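PDB 3EGC: putative ribose operon repressor from Burkholderia thailandensis, which probably acts as a LacI-family transcriptional repressor, binding regulatory DNA through a helix-turn-helix domain and carrying a periplasmic-binding-protein-like sugar-binding domain. Local coordinates for residues F61-E74 and L84-L97. Numbering follows the deposited sequence.
Sequences FERRVDGLILAPSE and LPKTFPIVAVNREL
F61 turns its ring edge onto the face of F88 in a T-shaped pair, centroids 5.2 Å apart and planes at 79°, beside the N-terminal ends of the two strands of a beta-alpha-beta unit (strand 67-70, helix 78-82, strand 90-93) in the periplasmic-binding-protein fold of LacI-type regulators. With its CG anti to the backbone N (chi1 -173°), the ring of F61 swings from the end of helix 50-62 toward 84-97. L84 lays CD2 over one ring face, a CH-pi contact 3.9 Å from the centroid; the R64 guanidinium lies over the opposite face. P85 CD meets F61 CZ at 3.4 Å. F88 CZ lies 3.6 Å from V65 CG2, and F88 CE1 packs against L68 CG. The two parallel strands pair through four backbone hydrogen bonds, L68 N to P89 O, V91 N to L68 O, L70 N to V91 O and V93 N to L70 O. On one sheet face I69 CG2 touches V93 CG1 at 4.0 Å, beneath helix 241-257; L68, L70, I90 and A92 point to the other. Past the strand ends, P72 CG rests on L97 CD1 at 3.5 Å. The R95 chain, bent at chi2 and chi3, carries its guanidinium across P72 O, which lies over one face; NH2, in a long, weak ion pair with E48, comes within 2.7 Å of P72 O, but at an angle too poor for a hydrogen bond.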
loop_
_atom_site.group_PDB
_atom_site.type_symbol
_atom_site.label_atom_id
_atom_site.label_comp_id
_atom_site.label_asym_id
_atom_site.label_seq_id
_atom_site.Cartn_x
_atom_site.Cartn_y
_atom_site.Cartn_z
ATOM N N PHE A 61 2.587 -25.308 -5.187
ATOM C CA PHE A 61 2.206 -26.559 -5.807
ATOM C C PHE A 61 2.390 -27.796 -4.912
ATOM O O PHE A 61 1.462 -28.624 -4.751
ATOM C CB PHE A 61 2.896 -26.731 -7.137
ATOM C CG PHE A 61 2.409 -27.911 -7.886
ATOM C CD1 PHE A 61 1.084 -27.959 -8.313
ATOM C CD2 PHE A 61 3.279 -28.990 -8.151
ATOM C CE1 PHE A 61 0.604 -29.046 -9.000
ATOM C CE2 PHE A 61 2.800 -30.106 -8.848
ATOM C CZ PHE A 61 1.447 -30.139 -9.271
ATOM N N GLU A 62 3.550 -27.935 -4.278
ATOM C CA GLU A 62 3.738 -29.075 -3.410
ATOM C C GLU A 62 2.754 -29.084 -2.241
ATOM O O GLU A 62 2.334 -30.140 -1.780
ATOM C CB GLU A 62 5.186 -29.211 -2.919
ATOM C CG GLU A 62 5.896 -27.948 -2.677
ATOM C CD GLU A 62 6.426 -27.846 -1.244
ATOM O OE1 GLU A 62 7.561 -28.350 -0.966
ATOM O OE2 GLU A 62 5.715 -27.238 -0.396
ATOM N N ARG A 63 2.358 -27.913 -1.763
ATOM C CA ARG A 63 1.327 -27.836 -0.737
ATOM C C ARG A 63 -0.056 -28.170 -1.295
ATOM O O ARG A 63 -1.029 -28.193 -0.578
ATOM C CB ARG A 63 1.306 -26.434 -0.088
ATOM C CG ARG A 63 2.545 -26.162 0.794
ATOM C CD ARG A 63 2.229 -25.028 1.731
ATOM N NE ARG A 63 3.097 -25.046 2.900
ATOM C CZ ARG A 63 2.852 -25.773 3.992
ATOM N NH1 ARG A 63 1.760 -26.518 4.043
ATOM N NH2 ARG A 63 3.698 -25.736 5.013
ATOM N N ARG A 64 -0.112 -28.443 -2.585
ATOM C CA ARG A 64 -1.358 -28.674 -3.299
ATOM C C ARG A 64 -2.446 -27.638 -3.056
ATOM O O ARG A 64 -3.535 -27.965 -2.574
ATOM C CB ARG A 64 -1.888 -30.112 -3.097
ATOM C CG ARG A 64 -0.994 -31.246 -3.723
ATOM C CD ARG A 64 -0.749 -30.993 -5.198
ATOM N NE ARG A 64 -0.002 -32.062 -5.843
ATOM C CZ ARG A 64 1.307 -32.263 -5.685
ATOM N NH1 ARG A 64 1.991 -31.466 -4.892
ATOM N NH2 ARG A 64 1.931 -33.264 -6.308
ATOM N N VAL A 65 -2.140 -26.396 -3.385
ATOM C CA VAL A 65 -3.173 -25.386 -3.541
ATOM C C VAL A 65 -4.004 -25.752 -4.772
ATOM O O VAL A 65 -3.509 -26.414 -5.695
ATOM C CB VAL A 65 -2.569 -23.977 -3.743
ATOM C CG1 VAL A 65 -1.818 -23.521 -2.505
ATOM C CG2 VAL A 65 -1.690 -23.972 -4.982
ATOM N N ASP A 66 -5.248 -25.304 -4.806
ATOM C CA ASP A 66 -6.140 -25.680 -5.897
ATOM C C ASP A 66 -5.774 -24.959 -7.197
ATOM O O ASP A 66 -6.126 -25.379 -8.286
ATOM C CB ASP A 66 -7.571 -25.390 -5.492
ATOM C CG ASP A 66 -8.079 -26.335 -4.397
ATOM O OD1 ASP A 66 -9.005 -25.995 -3.657
ATOM O OD2 ASP A 66 -7.592 -27.446 -4.333
ATOM N N GLY A 67 -5.053 -23.851 -7.068
ATOM C CA GLY A 67 -4.756 -23.005 -8.210
ATOM C C GLY A 67 -3.923 -21.826 -7.760
ATOM O O GLY A 67 -3.650 -21.695 -6.587
ATOM N N LEU A 68 -3.517 -20.995 -8.703
ATOM C CA LEU A 68 -2.676 -19.801 -8.439
ATOM C C LEU A 68 -3.196 -18.559 -9.124
ATOM O O LEU A 68 -3.494 -18.559 -10.326
ATOM C CB LEU A 68 -1.212 -19.975 -8.920
ATOM C CG LEU A 68 -0.275 -21.041 -8.361
ATOM C CD1 LEU A 68 1.173 -20.923 -8.911
ATOM C CD2 LEU A 68 -0.261 -20.998 -6.824
ATOM N N ILE A 69 -3.218 -17.480 -8.369
ATOM C CA ILE A 69 -3.248 -16.176 -8.923
ATOM C C ILE A 69 -1.845 -15.586 -8.884
ATOM O O ILE A 69 -1.226 -15.502 -7.851
ATOM C CB ILE A 69 -4.196 -15.249 -8.164
ATOM C CG1 ILE A 69 -5.617 -15.821 -8.198
ATOM C CG2 ILE A 69 -4.054 -13.807 -8.743
ATOM C CD1 ILE A 69 -6.624 -14.908 -7.551
ATOM N N LEU A 70 -1.372 -15.114 -10.035
ATOM C CA LEU A 70 0.019 -14.738 -10.144
ATOM C C LEU A 70 0.173 -13.320 -10.717
ATOM O O LEU A 70 -0.230 -13.045 -11.833
ATOM C CB LEU A 70 0.759 -15.791 -11.029
ATOM C CG LEU A 70 2.177 -15.400 -11.433
ATOM C CD1 LEU A 70 3.089 -15.184 -10.209
ATOM C CD2 LEU A 70 2.878 -16.402 -12.436
ATOM N N ALA A 71 0.713 -12.418 -9.948
ATOM C CA ALA A 71 1.193 -11.151 -10.510
ATOM C C ALA A 71 2.666 -11.334 -10.927
ATOM O O ALA A 71 3.583 -11.276 -10.095
ATOM C CB ALA A 71 1.073 -10.012 -9.493
ATOM N N PRO A 72 2.890 -11.558 -12.204
ATOM C CA PRO A 72 4.178 -11.971 -12.656
ATOM C C PRO A 72 5.310 -10.952 -12.482
ATOM O O PRO A 72 5.136 -9.737 -12.664
ATOM C CB PRO A 72 3.952 -12.284 -14.155
ATOM C CG PRO A 72 2.461 -12.361 -14.329
ATOM C CD PRO A 72 1.915 -11.478 -13.294
ATOM N N SER A 73 6.466 -11.475 -12.144
ATOM C CA SER A 73 7.647 -10.669 -12.041
ATOM C C SER A 73 8.237 -10.717 -13.432
ATOM O O SER A 73 7.924 -11.634 -14.212
ATOM C CB SER A 73 8.602 -11.323 -11.052
ATOM O OG SER A 73 8.161 -11.098 -9.719
ATOM N N GLU A 74 9.041 -9.725 -13.770
ATOM C CA GLU A 74 9.617 -9.639 -15.102
ATOM C C GLU A 74 10.617 -10.759 -15.233
ATOM O O GLU A 74 11.531 -10.864 -14.420
ATOM C CB GLU A 74 10.347 -8.309 -15.308
ATOM C CG GLU A 74 10.856 -8.103 -16.727
ATOM C CD GLU A 74 11.528 -6.764 -16.928
ATOM O OE1 GLU A 74 11.904 -6.115 -15.939
ATOM O OE2 GLU A 74 11.719 -6.364 -18.091
ATOM N N LEU A 84 4.517 -27.853 -14.509
ATOM C CA LEU A 84 3.237 -27.980 -13.851
ATOM C C LEU A 84 2.271 -28.765 -14.718
ATOM O O LEU A 84 2.348 -28.737 -15.949
ATOM C CB LEU A 84 2.644 -26.600 -13.521
ATOM C CG LEU A 84 3.357 -25.753 -12.459
ATOM C CD1 LEU A 84 2.865 -24.313 -12.525
ATOM C CD2 LEU A 84 3.113 -26.331 -11.084
ATOM N N PRO A 85 1.328 -29.450 -14.072
ATOM C CA PRO A 85 0.347 -30.217 -14.819
ATOM C C PRO A 85 -0.502 -29.253 -15.545
ATOM O O PRO A 85 -0.757 -28.159 -15.030
ATOM C CB PRO A 85 -0.505 -30.913 -13.730
ATOM C CG PRO A 85 0.350 -30.889 -12.482
ATOM C CD PRO A 85 1.161 -29.584 -12.619
ATOM N N LYS A 86 -0.938 -29.662 -16.736
ATOM C CA LYS A 86 -1.774 -28.834 -17.576
ATOM C C LYS A 86 -3.083 -28.508 -16.884
ATOM O O LYS A 86 -3.802 -27.593 -17.272
ATOM C CB LYS A 86 -2.076 -29.565 -18.883
ATOM C CG LYS A 86 -2.528 -28.655 -19.975
ATOM C CD LYS A 86 -3.035 -29.463 -21.133
ATOM C CE LYS A 86 -4.570 -29.515 -21.130
ATOM N NZ LYS A 86 -5.185 -30.380 -20.046
ATOM N N THR A 87 -3.409 -29.293 -15.878
ATOM C CA THR A 87 -4.709 -29.156 -15.281
ATOM C C THR A 87 -4.624 -28.194 -14.114
ATOM O O THR A 87 -5.638 -27.832 -13.549
ATOM C CB THR A 87 -5.284 -30.530 -14.784
ATOM O OG1 THR A 87 -4.490 -31.069 -13.713
ATOM C CG2 THR A 87 -5.339 -31.502 -15.908
ATOM N N PHE A 88 -3.413 -27.820 -13.728
ATOM C CA PHE A 88 -3.266 -26.850 -12.660
ATOM C C PHE A 88 -3.637 -25.432 -13.147
ATOM O O PHE A 88 -2.939 -24.881 -13.965
ATOM C CB PHE A 88 -1.874 -26.900 -12.092
ATOM C CG PHE A 88 -1.704 -26.092 -10.824
ATOM C CD1 PHE A 88 -0.968 -24.919 -10.836
ATOM C CD2 PHE A 88 -2.284 -26.504 -9.643
ATOM C CE1 PHE A 88 -0.802 -24.198 -9.724
ATOM C CE2 PHE A 88 -2.130 -25.760 -8.481
ATOM C CZ PHE A 88 -1.391 -24.597 -8.525
ATOM N N PRO A 89 -4.753 -24.876 -12.649
ATOM C CA PRO A 89 -5.280 -23.565 -13.055
ATOM C C PRO A 89 -4.441 -22.397 -12.560
ATOM O O PRO A 89 -4.065 -22.339 -11.368
ATOM C CB PRO A 89 -6.723 -23.512 -12.432
ATOM C CG PRO A 89 -6.704 -24.532 -11.363
ATOM C CD PRO A 89 -5.541 -25.490 -11.571
ATOM N N ILE A 90 -4.179 -21.475 -13.476
ATOM C CA ILE A 90 -3.425 -20.274 -13.172
ATOM C C ILE A 90 -4.087 -19.050 -13.776
ATOM O O ILE A 90 -4.317 -19.011 -14.957
ATOM C CB ILE A 90 -1.975 -20.348 -13.720
ATOM C CG1 ILE A 90 -1.217 -21.558 -13.091
ATOM C CG2 ILE A 90 -1.230 -18.978 -13.514
ATOM C CD1 ILE A 90 0.093 -21.796 -13.694
ATOM N N VAL A 91 -4.389 -18.039 -12.984
ATOM C CA VAL A 91 -4.713 -16.795 -13.626
ATOM C C VAL A 91 -3.767 -15.704 -13.243
ATOM O O VAL A 91 -3.421 -15.578 -12.082
ATOM C CB VAL A 91 -6.187 -16.386 -13.540
ATOM C CG1 VAL A 91 -7.123 -17.555 -13.048
ATOM C CG2 VAL A 91 -6.317 -15.195 -12.799
ATOM N N ALA A 92 -3.272 -14.997 -14.265
ATOM C CA ALA A 92 -2.368 -13.868 -14.109
ATOM C C ALA A 92 -3.155 -12.587 -13.891
ATOM O O ALA A 92 -4.247 -12.408 -14.469
ATOM C CB ALA A 92 -1.438 -13.723 -15.369
ATOM N N VAL A 93 -2.575 -11.668 -13.126
ATOM C CA VAL A 93 -3.180 -10.303 -13.055
ATOM C C VAL A 93 -2.108 -9.331 -13.470
ATOM O O VAL A 93 -0.879 -9.632 -13.277
ATOM C CB VAL A 93 -3.654 -9.920 -11.610
ATOM C CG1 VAL A 93 -4.806 -10.769 -11.220
ATOM C CG2 VAL A 93 -2.466 -10.071 -10.599
ATOM N N ASN A 94 -2.578 -8.189 -13.999
ATOM C CA ASN A 94 -1.775 -7.012 -14.267
ATOM C C ASN A 94 -0.947 -7.190 -15.548
ATOM O O ASN A 94 -1.008 -6.337 -16.478
ATOM C CB ASN A 94 -0.949 -6.622 -13.035
ATOM C CG ASN A 94 0.091 -5.523 -13.312
ATOM O OD1 ASN A 94 1.284 -5.692 -13.006
ATOM N ND2 ASN A 94 -0.333 -4.433 -13.891
ATOM N N ARG A 95 -0.200 -8.297 -15.597
ATOM C CA ARG A 95 0.620 -8.646 -16.759
ATOM C C ARG A 95 0.219 -10.052 -17.199
ATOM O O ARG A 95 0.074 -10.921 -16.352
ATOM C CB ARG A 95 2.142 -8.630 -16.440
ATOM C CG ARG A 95 2.753 -7.246 -16.386
ATOM C CD ARG A 95 3.231 -6.859 -15.027
ATOM N NE ARG A 95 4.531 -7.441 -14.699
ATOM C CZ ARG A 95 5.419 -6.929 -13.851
ATOM N NH1 ARG A 95 5.213 -5.779 -13.223
ATOM N NH2 ARG A 95 6.539 -7.597 -13.632
ATOM N N GLU A 96 0.075 -10.268 -18.503
ATOM C CA GLU A 96 -0.338 -11.566 -19.017
ATOM C C GLU A 96 0.843 -12.546 -19.015
ATOM O O GLU A 96 2.018 -12.145 -18.962
ATOM C CB GLU A 96 -0.922 -11.422 -20.430
ATOM C CG GLU A 96 0.146 -11.064 -21.395
ATOM C CD GLU A 96 -0.379 -10.698 -22.772
ATOM O OE1 GLU A 96 0.213 -10.649 -23.721
ATOM O OE2 GLU A 96 -1.418 -10.435 -23.100
ATOM N N LEU A 97 0.534 -13.837 -19.088
ATOM C CA LEU A 97 1.555 -14.870 -19.126
ATOM C C LEU A 97 1.866 -15.311 -20.552
ATOM O O LEU A 97 3.041 -15.512 -20.898
ATOM C CB LEU A 97 1.103 -16.075 -18.331
ATOM C CG LEU A 97 1.648 -16.314 -16.929
ATOM C CD1 LEU A 97 2.491 -15.140 -16.475
ATOM C CD2 LEU A 97 0.504 -16.656 -15.946
#